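Local atomic coordinates of ribosomal RNA small subunit methyltransferase E (Bacillus subtilis, PDB entry 1VHK), a protein that probably methylates the N3 position of one specific uridine in 16S ribosomal RNA of the assembled 30S subunit, with S-adenosyl-L-methionine as methyl donor. Residues P19-T24 and I43-Q48; G50-C55 and Q144-E149; E56-S61 and S66-E71; T103-H108 and A243-S248; A109-Q114 and S200-F205. One frame throughout, in Å; residues are numbered along the deposited sequence.

Contact 1 (P19-T24 and I43-Q48); sequences PTFSIT and IICCSQ
Ile-23 and Ile-43 meet through side chains with different first torsions. In Ile-23, CG1 stands opposite the carbonyl carbon (chi1 -52°) and CD1 continues outward in an extended arm; in Ile-43, CG1 sits between the backbone N and the carbonyl carbon (chi1 63°), which swings its own CD1 inward. The two arms reach toward each other tip to tip, with Ile-23 CD1 4.0 Å from Ile-43 CD1. Two residues along each strand, Phe-21 and Cys-45 form the second pair. Here Cys-45 SG lies at the edge of the phenyl ring, near the ring plane, and is 4.3 Å from Phe-21 CZ, so the sulfur meets the far end of the ring without covering its face.

No hydrogen bond crosses the gap, and the backbones are too far apart for one: the closest CA atoms, those of Ile-23 and Cys-45, are 10.3 Å apart. Both pairs are apolar and buried, and only 105 Å² is covered in all, since each side chain touches its partner with little more than its end.

Strands 21-24 and 42-46 are not neighbours in their mixed sheet; strands 52-60 and 64-72 lie between them in its order. The side chains meet inside the curl of that sheet, consistent with the barrel-like fold of PUA domains. Phe-21 also packs on Cys-55 and Cys-67, and Ile-23 on Cys-67, while Tyr-6 of strand 5-7 and Met-37, just past helix 26-35, border Ile-43.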
# COMPACT_ATOMS: atom_id res chain seq x y z
N PRO A 19 -39.16 -4.57 -1.69
CA PRO A 19 -38.76 -5.68 -0.84
C PRO A 19 -37.52 -6.40 -1.30
O PRO A 19 -36.83 -7.05 -0.49
CB PRO A 19 -39.98 -6.58 -0.77
CG PRO A 19 -41.08 -5.87 -1.44
CD PRO A 19 -40.44 -4.89 -2.39
N THR A 20 -37.23 -6.39 -2.59
CA THR A 20 -36.06 -6.98 -3.19
C THR A 20 -35.56 -5.99 -4.25
O THR A 20 -36.25 -5.00 -4.51
CB THR A 20 -36.28 -8.32 -3.89
OG1 THR A 20 -37.13 -8.11 -5.04
CG2 THR A 20 -36.86 -9.39 -3.00
N PHE A 21 -34.40 -6.23 -4.83
CA PHE A 21 -33.86 -5.35 -5.87
C PHE A 21 -33.14 -6.23 -6.87
O PHE A 21 -32.79 -7.35 -6.52
CB PHE A 21 -32.96 -4.27 -5.30
CG PHE A 21 -31.67 -4.77 -4.71
CD1 PHE A 21 -31.63 -5.23 -3.40
CD2 PHE A 21 -30.52 -4.83 -5.47
CE1 PHE A 21 -30.47 -5.72 -2.85
CE2 PHE A 21 -29.35 -5.32 -4.93
CZ PHE A 21 -29.32 -5.76 -3.62
N SER A 22 -32.95 -5.77 -8.09
CA SER A 22 -32.30 -6.59 -9.10
C SER A 22 -31.09 -5.94 -9.74
O SER A 22 -30.99 -4.74 -9.94
CB SER A 22 -33.30 -7.02 -10.17
OG SER A 22 -34.12 -5.94 -10.54
N ILE A 23 -30.14 -6.81 -10.07
CA ILE A 23 -28.88 -6.44 -10.66
C ILE A 23 -28.88 -6.68 -12.16
O ILE A 23 -29.09 -7.80 -12.63
CB ILE A 23 -27.73 -7.28 -10.02
CG1 ILE A 23 -27.80 -7.17 -8.50
CG2 ILE A 23 -26.38 -6.82 -10.55
CD1 ILE A 23 -26.71 -7.89 -7.75
N THR A 24 -28.66 -5.61 -12.93
CA THR A 24 -28.60 -5.71 -14.38
C THR A 24 -27.26 -5.23 -14.93
O THR A 24 -26.50 -4.51 -14.28
CB THR A 24 -29.75 -4.99 -15.10
OG1 THR A 24 -29.84 -3.64 -14.63
CG2 THR A 24 -31.08 -5.68 -14.87
N ILE A 43 -23.94 -12.21 -1.10
CA ILE A 43 -22.98 -11.26 -1.63
C ILE A 43 -23.02 -9.97 -0.78
O ILE A 43 -23.83 -9.76 0.11
CB ILE A 43 -23.16 -10.80 -3.09
CG1 ILE A 43 -24.47 -10.06 -3.27
CG2 ILE A 43 -22.98 -11.94 -4.07
CD1 ILE A 43 -25.00 -9.87 -4.66
N ILE A 44 -22.05 -9.12 -1.07
CA ILE A 44 -21.92 -7.82 -0.45
C ILE A 44 -22.14 -6.76 -1.54
O ILE A 44 -21.57 -6.83 -2.64
CB ILE A 44 -20.56 -7.62 0.21
CG1 ILE A 44 -20.16 -8.83 1.06
CG2 ILE A 44 -20.55 -6.35 1.06
CD1 ILE A 44 -20.83 -8.93 2.40
N CYS A 45 -23.06 -5.85 -1.25
CA CYS A 45 -23.40 -4.78 -2.15
C CYS A 45 -23.25 -3.43 -1.43
O CYS A 45 -23.58 -3.26 -0.26
CB CYS A 45 -24.80 -4.90 -2.71
SG CYS A 45 -25.07 -6.28 -3.85
N CYS A 46 -22.74 -2.50 -2.21
CA CYS A 46 -22.52 -1.13 -1.79
C CYS A 46 -23.29 -0.21 -2.74
O CYS A 46 -23.05 -0.32 -3.93
CB CYS A 46 -21.01 -0.81 -1.87
SG CYS A 46 -20.59 0.77 -1.03
N SER A 47 -24.19 0.62 -2.26
CA SER A 47 -24.96 1.54 -3.11
C SER A 47 -24.12 2.66 -3.69
O SER A 47 -22.98 2.91 -3.29
CB SER A 47 -26.12 2.14 -2.32
OG SER A 47 -25.67 2.72 -1.11
N GLN A 48 -24.73 3.51 -4.55
CA GLN A 48 -23.97 4.59 -5.15
C GLN A 48 -23.57 5.65 -4.11
O GLN A 48 -22.67 6.45 -4.41
CB GLN A 48 -24.63 5.32 -6.28
CG GLN A 48 -25.72 4.79 -7.12
CD GLN A 48 -26.36 5.87 -7.99
OE1 GLN A 48 -26.39 7.04 -7.57
NE2 GLN A 48 -26.80 5.50 -9.19

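Contact 2 (G50-C55 and Q144-E149)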
# COMPACT_ATOMS: atom_id res chain seq x y z
N GLY A 50 -22.52 5.09 -1.07
CA GLY A 50 -21.64 4.51 -0.09
C GLY A 50 -22.21 3.60 0.95
O GLY A 50 -21.44 3.16 1.84
N PHE A 51 -23.47 3.17 0.87
CA PHE A 51 -24.04 2.28 1.88
C PHE A 51 -23.89 0.80 1.57
O PHE A 51 -24.30 0.31 0.52
CB PHE A 51 -25.52 2.66 2.07
CG PHE A 51 -25.66 4.00 2.74
CD1 PHE A 51 -25.90 5.15 2.00
CD2 PHE A 51 -25.53 4.11 4.11
CE1 PHE A 51 -26.02 6.37 2.61
CE2 PHE A 51 -25.64 5.34 4.74
CZ PHE A 51 -25.87 6.48 3.98
N GLU A 52 -23.31 0.02 2.47
CA GLU A 52 -23.04 -1.39 2.35
C GLU A 52 -24.11 -2.32 2.90
O GLU A 52 -24.43 -2.35 4.09
CB GLU A 52 -21.70 -1.72 3.08
CG GLU A 52 -21.26 -3.16 2.87
CD GLU A 52 -19.89 -3.49 3.45
OE1 GLU A 52 -18.91 -3.47 2.67
OE2 GLU A 52 -19.80 -3.80 4.66
N ALA A 53 -24.48 -3.33 2.08
CA ALA A 53 -25.42 -4.32 2.56
C ALA A 53 -24.99 -5.76 2.35
O ALA A 53 -24.31 -6.16 1.41
CB ALA A 53 -26.78 -4.10 1.88
N LYS A 54 -25.46 -6.64 3.24
CA LYS A 54 -25.30 -8.07 3.02
C LYS A 54 -26.59 -8.55 2.32
O LYS A 54 -27.72 -8.27 2.76
CB LYS A 54 -25.04 -8.85 4.27
CG LYS A 54 -24.39 -10.20 4.06
CD LYS A 54 -23.79 -10.72 5.36
CE LYS A 54 -22.95 -9.66 6.05
NZ LYS A 54 -21.48 -9.93 5.96
N CYS A 55 -26.41 -9.08 1.11
CA CYS A 55 -27.55 -9.53 0.32
C CYS A 55 -27.55 -11.03 0.08
O CYS A 55 -26.51 -11.68 0.05
CB CYS A 55 -27.61 -8.80 -1.02
SG CYS A 55 -27.49 -7.01 -0.92
N GLN A 144 -12.36 -5.55 -4.15
CA GLN A 144 -11.60 -6.46 -3.30
C GLN A 144 -11.17 -5.85 -1.99
O GLN A 144 -10.95 -6.62 -1.04
CB GLN A 144 -10.44 -7.11 -4.03
CG GLN A 144 -10.84 -7.98 -5.22
CD GLN A 144 -11.72 -9.15 -4.84
OE1 GLN A 144 -11.58 -9.77 -3.79
NE2 GLN A 144 -12.66 -9.49 -5.72
N SER A 145 -11.16 -4.53 -1.85
CA SER A 145 -10.68 -3.92 -0.63
C SER A 145 -11.79 -3.41 0.27
O SER A 145 -11.51 -2.81 1.31
CB SER A 145 -9.70 -2.78 -0.92
OG SER A 145 -10.35 -1.77 -1.65
N TYR A 146 -13.03 -3.56 -0.17
CA TYR A 146 -14.19 -3.18 0.60
C TYR A 146 -14.29 -1.68 0.75
O TYR A 146 -14.61 -1.18 1.83
CB TYR A 146 -14.19 -3.88 1.97
CG TYR A 146 -14.72 -5.29 1.89
CD1 TYR A 146 -15.50 -5.83 2.89
CD2 TYR A 146 -14.54 -6.05 0.74
CE1 TYR A 146 -16.02 -7.10 2.79
CE2 TYR A 146 -15.07 -7.32 0.62
CZ TYR A 146 -15.81 -7.85 1.66
OH TYR A 146 -16.29 -9.13 1.54
N ARG A 147 -14.00 -0.97 -0.33
CA ARG A 147 -14.16 0.48 -0.32
C ARG A 147 -15.67 0.77 -0.39
O ARG A 147 -16.45 -0.12 -0.74
CB ARG A 147 -13.44 1.09 -1.52
CG ARG A 147 -11.95 1.20 -1.43
CD ARG A 147 -11.49 2.23 -0.41
NE ARG A 147 -11.72 3.59 -0.85
CZ ARG A 147 -11.02 4.25 -1.76
NH1 ARG A 147 -9.99 3.69 -2.35
NH2 ARG A 147 -11.38 5.49 -2.05
N ASN A 148 -16.08 1.94 0.07
CA ASN A 148 -17.47 2.36 0.03
C ASN A 148 -17.70 3.23 -1.22
O ASN A 148 -18.83 3.68 -1.43
CB ASN A 148 -17.86 3.17 1.25
CG ASN A 148 -17.90 2.30 2.51
OD1 ASN A 148 -16.83 1.94 3.00
ND2 ASN A 148 -19.10 1.97 2.98
N GLU A 149 -16.65 3.44 -1.99
CA GLU A 149 -16.63 4.21 -3.19
C GLU A 149 -15.53 3.70 -4.15
O GLU A 149 -14.50 3.21 -3.70
CB GLU A 149 -16.33 5.70 -2.94
CG GLU A 149 -14.86 6.02 -2.75
CD GLU A 149 -14.39 7.38 -3.16
OE1 GLU A 149 -14.95 8.40 -2.70
OE2 GLU A 149 -13.41 7.48 -3.96
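Asn-148 points its amide straight at the backbone of Gly-50. ND2 donates to Gly-50 O at 2.9 Å, the N-H...O angle is 171°, and the oxygen lies in the plane of the amide. Next to this bond the two backbones touch: Gly-50 CA makes a CH...O contact of 3.2 Å with Asn-148 O, at a place where the positive phi of Gly-50 already favours glycine.

The second pair is set quite differently. Glu-52 runs out extended, with CG opposite the backbone N (chi1 -174°), and crosses Tyr-146 at about a right angle, its carboxylate plane turned 81° from the ring. Glu-52 OE1 comes to 4.2 Å from Tyr-146 CD1, an oblique approach that is plain packing; the charge of that oxygen is met by salt bridges to Arg-5 and Arg-77. Tyr-146 itself, at positive phi, closes the preceding helix in a Schellman motif.

The Asn-148 amide is used at both ends: ND2 also donates to Glu-75 O, and OD1 accepts from Arg-77 N. A leucine here, similar in size but without the amide, would probably leave Gly-50 O, Glu-75 O and Arg-77 N without this mate. Since Gly-50 belongs to the PUA part and Asn-148 to the methyltransferase part, these polar bonds tie both to the linking chain, and the buried Glu-52 charge is probably balanced by its two arginines.

Contact 3 (E56-S61 and S66-E71)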
# COMPACT_ATOMS: atom_id res chain seq x y z
N GLU A 56 -28.76 -11.54 -0.12
CA GLU A 56 -29.04 -12.93 -0.42
C GLU A 56 -29.64 -13.05 -1.82
O GLU A 56 -30.57 -12.33 -2.19
CB GLU A 56 -29.99 -13.51 0.64
CG GLU A 56 -30.03 -15.00 0.77
CD GLU A 56 -30.49 -15.55 2.09
OE1 GLU A 56 -29.68 -15.66 3.04
OE2 GLU A 56 -31.67 -15.97 2.22
N LEU A 57 -29.07 -13.90 -2.67
CA LEU A 57 -29.63 -14.07 -4.01
C LEU A 57 -30.96 -14.84 -3.92
O LEU A 57 -31.03 -16.00 -3.53
CB LEU A 57 -28.67 -14.71 -4.97
CG LEU A 57 -27.53 -13.88 -5.56
CD1 LEU A 57 -27.87 -12.40 -5.61
CD2 LEU A 57 -26.23 -14.12 -4.81
N GLN A 58 -32.03 -14.11 -4.17
CA GLN A 58 -33.39 -14.60 -4.17
C GLN A 58 -33.69 -15.17 -5.57
O GLN A 58 -34.17 -16.28 -5.71
CB GLN A 58 -34.36 -13.47 -3.84
CG GLN A 58 -35.82 -13.81 -4.00
CD GLN A 58 -36.73 -13.04 -3.07
OE1 GLN A 58 -37.96 -13.02 -3.24
NE2 GLN A 58 -36.14 -12.40 -2.07
N SER A 59 -33.24 -14.43 -6.58
CA SER A 59 -33.45 -14.88 -7.96
C SER A 59 -32.20 -14.73 -8.81
O SER A 59 -31.49 -13.72 -8.72
CB SER A 59 -34.63 -14.12 -8.58
OG SER A 59 -34.59 -14.16 -9.98
N VAL A 60 -31.88 -15.77 -9.58
CA VAL A 60 -30.71 -15.75 -10.45
C VAL A 60 -31.05 -16.22 -11.86
O VAL A 60 -31.29 -17.39 -12.13
CB VAL A 60 -29.52 -16.54 -9.90
CG1 VAL A 60 -28.90 -15.84 -8.69
CG2 VAL A 60 -29.89 -17.96 -9.54
N SER A 61 -31.08 -15.27 -12.79
CA SER A 61 -31.39 -15.54 -14.19
C SER A 61 -30.16 -15.37 -15.07
O SER A 61 -29.03 -15.45 -14.58
CB SER A 61 -32.55 -14.66 -14.64
OG SER A 61 -32.28 -13.91 -15.80
N SER A 66 -31.92 -11.18 -8.74
CA SER A 66 -32.71 -10.52 -7.70
C SER A 66 -32.11 -10.76 -6.32
O SER A 66 -31.67 -11.87 -6.04
CB SER A 66 -34.17 -10.96 -7.76
OG SER A 66 -34.76 -10.55 -8.98
N CYS A 67 -32.09 -9.71 -5.49
CA CYS A 67 -31.53 -9.76 -4.18
C CYS A 67 -32.44 -9.21 -3.08
O CYS A 67 -33.16 -8.25 -3.25
CB CYS A 67 -30.20 -8.97 -4.10
SG CYS A 67 -29.05 -9.25 -5.44
N LEU A 68 -32.29 -9.82 -1.92
CA LEU A 68 -32.97 -9.48 -0.68
C LEU A 68 -31.90 -8.97 0.29
O LEU A 68 -30.89 -9.66 0.42
CB LEU A 68 -33.55 -10.78 -0.11
CG LEU A 68 -33.82 -10.83 1.39
CD1 LEU A 68 -34.93 -9.86 1.78
CD2 LEU A 68 -34.12 -12.24 1.83
N VAL A 69 -32.05 -7.77 0.84
CA VAL A 69 -31.03 -7.28 1.77
C VAL A 69 -31.25 -7.86 3.15
O VAL A 69 -32.25 -7.60 3.79
CB VAL A 69 -30.81 -5.78 1.77
CG1 VAL A 69 -31.86 -5.03 1.02
CG2 VAL A 69 -30.63 -5.21 3.19
N ILE A 70 -30.29 -8.65 3.62
CA ILE A 70 -30.44 -9.25 4.95
C ILE A 70 -29.82 -8.44 6.06
O ILE A 70 -30.20 -8.58 7.24
CB ILE A 70 -29.95 -10.71 4.93
CG1 ILE A 70 -28.47 -10.79 4.60
CG2 ILE A 70 -30.78 -11.47 3.89
CD1 ILE A 70 -27.85 -12.17 4.53
N GLU A 71 -29.04 -7.40 5.73
CA GLU A 71 -28.42 -6.59 6.76
C GLU A 71 -27.74 -5.34 6.24
O GLU A 71 -27.03 -5.42 5.24
CB GLU A 71 -27.35 -7.45 7.48
CG GLU A 71 -27.04 -6.91 8.87
CD GLU A 71 -25.61 -7.09 9.29
OE1 GLU A 71 -25.02 -6.08 9.75
OE2 GLU A 71 -25.06 -8.19 9.22
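Gln-58 and Ser-59 both give their backbone N-H to one acceptor, Ser-66 O. The bonds measure 2.9 Å from Gln-58 N and 3.1 Å from Ser-59 N, and both donors come from the same face of the carbonyl plane. Ser-66 N answers with a bond to Ser-59 O. Farther along, Glu-56 and Leu-68 form a regular hydrogen-bonded pair, Glu-56 N to Leu-68 O at 2.9 Å and Leu-68 N to Glu-56 O at 3.1 Å.

Side chains fill in on both faces. Leu-57 and Cys-67, a non-hydrogen-bonded pair, bring CD1 and SG together on the buried face. On the other face Gln-58, extended with chi1 172°, slants across Leu-68 and lays NE2 3.6 Å from Leu-68 CB, while Glu-56 CB packs 3.9 Å from Ile-70 CG2.

Farther out, Phe-21 hydrogen-bonds to the Cys-67 backbone from the next strand, Met-37 and Ile-43 pack on Leu-57, and Ser-61 OG accepts from Asp-63 N and Lys-64 N in the turn. The whole is a beta hairpin, strands 52-60 and 64-72, of the PUA domain, with a classic beta bulge at Gln-58 and Ser-59 where the chain turns a corner.

Contact 4 (T103-H108 and A243-S248); sequences TELGAH and ALSAIS
Leu-105 and Leu-244 make the close part of this contact. Their CB atoms are 3.7 Å apart, and Leu-244 CB also rests 3.8 Å from Leu-105 O, so Leu-244 sits against both side chain and backbone of the chain leaving helix 94-104. Packing is lighter toward Ala-107, whose CB just reaches Leu-244 CD2 at 4.1 Å. At the other end, with Leu-105 CG opposite the carbonyl carbon (chi1 -61°), its two methyls lie against Ser-245 OG. That oxygen is hydrogen-bonded to Leu-241 O in its own helix and merely packs on Leu-105. This end is not left to solvent: Tyr-242 of the second subunit packs on Leu-105 and Ser-245.

With only an alanine in place of Leu-244 the CB contact to Leu-105 could remain, but a gap is likely to open beside Ala-107 and toward Val-83 and Ile-85.

Helix 94-104 ends in a Schellman motif: Gly-106, at positive phi, hydrogen-bonds through N to Thr-103 O, and Ala-107 N to the carbonyl one residue earlier. The chain then turns into strand 109-113. Helix 239-253 lies against this turn, and Leu-244 also reaches strand 82-88 of the parallel sheet.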
# COMPACT_ATOMS: atom_id res chain seq x y z
N THR A 103 -5.96 2.39 -4.72
CA THR A 103 -7.34 2.20 -4.29
C THR A 103 -7.35 1.35 -3.01
O THR A 103 -7.99 1.73 -2.02
CB THR A 103 -8.23 1.58 -5.39
OG1 THR A 103 -8.14 2.39 -6.58
CG2 THR A 103 -9.70 1.53 -4.98
N GLU A 104 -6.62 0.22 -3.01
CA GLU A 104 -6.59 -0.61 -1.79
C GLU A 104 -6.29 0.34 -0.60
O GLU A 104 -7.04 0.35 0.36
CB GLU A 104 -5.61 -1.74 -1.78
CG GLU A 104 -5.38 -2.63 -2.95
CD GLU A 104 -4.31 -3.69 -2.86
OE1 GLU A 104 -4.07 -4.29 -1.79
OE2 GLU A 104 -3.66 -4.01 -3.90
N LEU A 105 -5.27 1.21 -0.69
CA LEU A 105 -4.92 2.10 0.35
C LEU A 105 -5.79 3.31 0.62
O LEU A 105 -5.38 4.17 1.44
CB LEU A 105 -3.44 2.52 0.25
CG LEU A 105 -2.49 1.32 0.37
CD1 LEU A 105 -1.15 1.63 -0.28
CD2 LEU A 105 -2.33 0.88 1.82
N GLY A 106 -6.95 3.49 0.03
CA GLY A 106 -7.83 4.58 0.31
C GLY A 106 -7.80 5.80 -0.54
O GLY A 106 -8.56 6.76 -0.24
N ALA A 107 -6.98 5.92 -1.56
CA ALA A 107 -6.93 7.11 -2.41
C ALA A 107 -8.31 7.50 -2.91
O ALA A 107 -9.12 6.64 -3.27
CB ALA A 107 -6.04 6.80 -3.63
N HIS A 108 -8.58 8.81 -2.99
CA HIS A 108 -9.88 9.30 -3.43
C HIS A 108 -9.98 9.47 -4.93
O HIS A 108 -11.05 9.26 -5.49
CB HIS A 108 -10.32 10.60 -2.72
CG HIS A 108 -11.66 11.07 -3.21
ND1 HIS A 108 -12.85 10.45 -2.83
CD2 HIS A 108 -12.00 12.01 -4.11
CE1 HIS A 108 -13.86 11.02 -3.46
NE2 HIS A 108 -13.37 11.98 -4.24
N ALA A 243 2.90 7.24 1.06
CA ALA A 243 2.05 8.36 1.43
C ALA A 243 0.66 7.94 1.85
O ALA A 243 0.15 8.48 2.84
CB ALA A 243 1.95 9.37 0.28
N LEU A 244 -0.03 7.04 1.15
CA LEU A 244 -1.41 6.75 1.55
C LEU A 244 -1.38 5.97 2.88
O LEU A 244 -2.25 6.16 3.71
CB LEU A 244 -2.22 6.02 0.56
CG LEU A 244 -3.03 6.53 -0.57
CD1 LEU A 244 -3.40 7.99 -0.45
CD2 LEU A 244 -2.41 6.19 -1.93
N SER A 245 -0.42 5.06 2.99
CA SER A 245 -0.26 4.24 4.15
C SER A 245 0.05 5.08 5.38
O SER A 245 -0.61 4.88 6.40
CB SER A 245 0.84 3.17 3.94
OG SER A 245 0.45 2.34 2.84
N ALA A 246 0.90 6.08 5.27
CA ALA A 246 1.17 6.99 6.39
C ALA A 246 -0.10 7.76 6.75
O ALA A 246 -0.45 7.83 7.94
CB ALA A 246 2.31 7.93 6.02
N ILE A 247 -0.86 8.26 5.78
CA ILE A 247 -2.09 9.01 6.14
C ILE A 247 -3.03 8.13 6.94
O ILE A 247 -3.66 8.53 7.94
CB ILE A 247 -2.71 9.64 4.89
CG1 ILE A 247 -1.94 10.88 4.48
CG2 ILE A 247 -4.18 10.01 5.06
CD1 ILE A 247 -1.78 11.12 3.00
N SER A 248 -3.15 6.86 6.52
CA SER A 248 -3.98 5.90 7.21
C SER A 248 -3.51 5.67 8.65
O SER A 248 -4.32 5.68 9.58
CB SER A 248 -4.03 4.56 6.49
OG SER A 248 -4.58 3.54 7.31

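Contact 5 (A109-Q114 and S200-F205); sequences AFIPFQ and SLLIVF
Phe-205 O is the polar atom at this contact, and the ring of Phe-113 supplies what it meets: Phe-113 CZ is 3.6 Å away and Phe-113 CE1 3.9 Å. The approach is oblique to the ring and amounts to van der Waals contact. The same CZ also lies 4.3 Å from Val-204 CG2, so the end of the phenyl ring is shared between a methyl and a backbone carbonyl at the C-terminal end of strand 200-205. A chi1 of 69° places Phe-113 CG between its backbone N and carbonyl carbon, and the ring stands off its strand toward the partner.

Nearer the start of both strands Ile-111 meets Leu-202. Their side chains cross at about a right angle and touch through the terminal methyls, Ile-111 CD1 to Leu-202 CD1 at 4.0 Å.

These strands run in broadly the same direction, 35° apart, with axes 9.1 Å apart at closest approach. That is too wide for a backbone pair, because strand 82-88 runs between them in the parallel sheet: Ala-109 and Ile-111 hydrogen-bond to Ile-85, and Val-204 packs over the small Ala-86. The long side chains reach across this middle strand on one face, where His-157 borders Ile-111 and Phe-113. The Phe-205 side chain instead packs on Ala-239 and Pro-240 of helix 239-253.

No hydrogen bond or charge pair links the two segments. The contact is therefore hydrophobic packing within the buried sheet of the SPOUT-type methyltransferase domain, and it rests on the fit of methyls and ring more than on directed bonds.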
# COMPACT_ATOMS: atom_id res chain seq x y z
N ALA A 109 -8.87 9.78 -5.60
CA ALA A 109 -8.99 9.96 -7.06
C ALA A 109 -7.58 9.99 -7.64
O ALA A 109 -6.68 10.13 -6.84
CB ALA A 109 -9.74 11.24 -7.39
N PHE A 110 -7.46 9.69 -8.95
CA PHE A 110 -6.11 9.72 -9.52
C PHE A 110 -6.05 10.72 -10.66
O PHE A 110 -7.03 10.97 -11.36
CB PHE A 110 -5.67 8.35 -10.00
CG PHE A 110 -5.64 7.27 -8.97
CD1 PHE A 110 -4.50 7.00 -8.26
CD2 PHE A 110 -6.80 6.56 -8.68
CE1 PHE A 110 -4.48 5.97 -7.32
CE2 PHE A 110 -6.81 5.56 -7.73
CZ PHE A 110 -5.64 5.26 -7.06
N ILE A 111 -4.93 11.42 -10.79
CA ILE A 111 -4.79 12.43 -11.84
C ILE A 111 -3.42 12.26 -12.51
O ILE A 111 -2.44 12.73 -11.94
CB ILE A 111 -4.80 13.85 -11.26
CG1 ILE A 111 -6.08 14.14 -10.46
CG2 ILE A 111 -4.61 14.86 -12.38
CD1 ILE A 111 -5.91 15.40 -9.62
N PRO A 112 -3.38 11.58 -13.64
CA PRO A 112 -2.14 11.36 -14.38
C PRO A 112 -1.80 12.62 -15.15
O PRO A 112 -2.73 13.31 -15.60
CB PRO A 112 -2.48 10.22 -15.32
CG PRO A 112 -3.81 9.73 -14.93
CD PRO A 112 -4.52 10.94 -14.33
N PHE A 113 -0.52 12.93 -15.32
CA PHE A 113 -0.23 14.18 -16.05
C PHE A 113 1.06 14.06 -16.80
O PHE A 113 1.93 13.30 -16.37
CB PHE A 113 -0.26 15.39 -15.10
CG PHE A 113 0.88 15.39 -14.12
CD1 PHE A 113 0.72 14.89 -12.84
CD2 PHE A 113 2.12 15.88 -14.49
CE1 PHE A 113 1.78 14.87 -11.97
CE2 PHE A 113 3.20 15.82 -13.64
CZ PHE A 113 3.03 15.31 -12.36
N GLN A 114 1.16 14.75 -17.95
CA GLN A 114 2.42 14.65 -18.71
C GLN A 114 3.51 15.35 -17.92
O GLN A 114 3.29 16.51 -17.51
CB GLN A 114 2.29 15.36 -20.06
CG GLN A 114 3.37 15.00 -21.07
CD GLN A 114 3.40 13.52 -21.40
OE1 GLN A 114 2.34 12.89 -21.56
NE2 GLN A 114 4.59 12.93 -21.51
N SER A 200 -9.62 18.06 1.58
CA SER A 200 -8.99 17.51 0.42
C SER A 200 -7.50 17.71 0.35
O SER A 200 -6.99 18.81 0.59
CB SER A 200 -9.65 18.07 -0.86
OG SER A 200 -9.15 19.37 -1.15
N LEU A 201 -6.79 16.66 -0.11
CA LEU A 201 -5.33 16.79 -0.23
C LEU A 201 -4.83 16.28 -1.58
O LEU A 201 -5.22 15.22 -2.06
CB LEU A 201 -4.65 16.07 0.92
CG LEU A 201 -3.14 15.86 0.81
CD1 LEU A 201 -2.38 17.17 1.04
CD2 LEU A 201 -2.68 14.77 1.77
N LEU A 202 -4.07 17.12 -2.27
CA LEU A 202 -3.44 16.80 -3.54
C LEU A 202 -1.96 16.51 -3.29
O LEU A 202 -1.34 17.24 -2.54
CB LEU A 202 -3.54 17.96 -4.55
CG LEU A 202 -2.78 17.66 -5.86
CD1 LEU A 202 -3.49 16.54 -6.61
CD2 LEU A 202 -2.64 18.90 -6.71
N ILE A 203 -1.48 15.41 -3.83
CA ILE A 203 -0.08 15.00 -3.66
C ILE A 203 0.50 14.71 -5.05
O ILE A 203 -0.09 13.89 -5.77
CB ILE A 203 0.10 13.73 -2.81
CG1 ILE A 203 -0.67 13.76 -1.50
CG2 ILE A 203 1.59 13.53 -2.50
CD1 ILE A 203 -0.52 12.54 -0.63
N VAL A 204 1.49 15.48 -5.51
CA VAL A 204 1.98 15.19 -6.87
C VAL A 204 3.32 14.52 -6.81
O VAL A 204 4.20 14.86 -6.02
CB VAL A 204 1.94 16.41 -7.78
CG1 VAL A 204 1.25 17.59 -7.12
CG2 VAL A 204 3.30 16.80 -8.34
N PHE A 205 3.51 13.50 -7.66
CA PHE A 205 4.78 12.77 -7.73
C PHE A 205 5.41 12.92 -9.11
O PHE A 205 4.68 13.00 -10.11
CB PHE A 205 4.47 11.26 -7.49
CG PHE A 205 3.73 11.02 -6.21
CD1 PHE A 205 2.36 11.08 -6.18
CD2 PHE A 205 4.43 10.76 -5.05
CE1 PHE A 205 1.68 10.93 -5.00
CE2 PHE A 205 3.75 10.56 -3.86
CZ PHE A 205 2.37 10.62 -3.84

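How the contacts relate
Contacts 1 and 3, with centres 8 Å apart, share the curled mixed sheet of the PUA part. Contact 1 closes before contact 2 opens, and contact 3 is nested inside the loop that contact 2 closes. Contact 2 starts on that same sheet and crosses to the loop after helix 131-144. From there Arg-147 bonds to Thr-103 O and Ala-107 O, handing the connection on to contact 4, 17 Å away between centres; the segments of contacts 2 and 4 alternate along the chain. Contact 5 is nested within contact 4. Contacts 3 and 5 lie 39 Å apart, in different domains. Contact 2 thus joins the two domains, and contacts 2 and 4 also touch the second subunit.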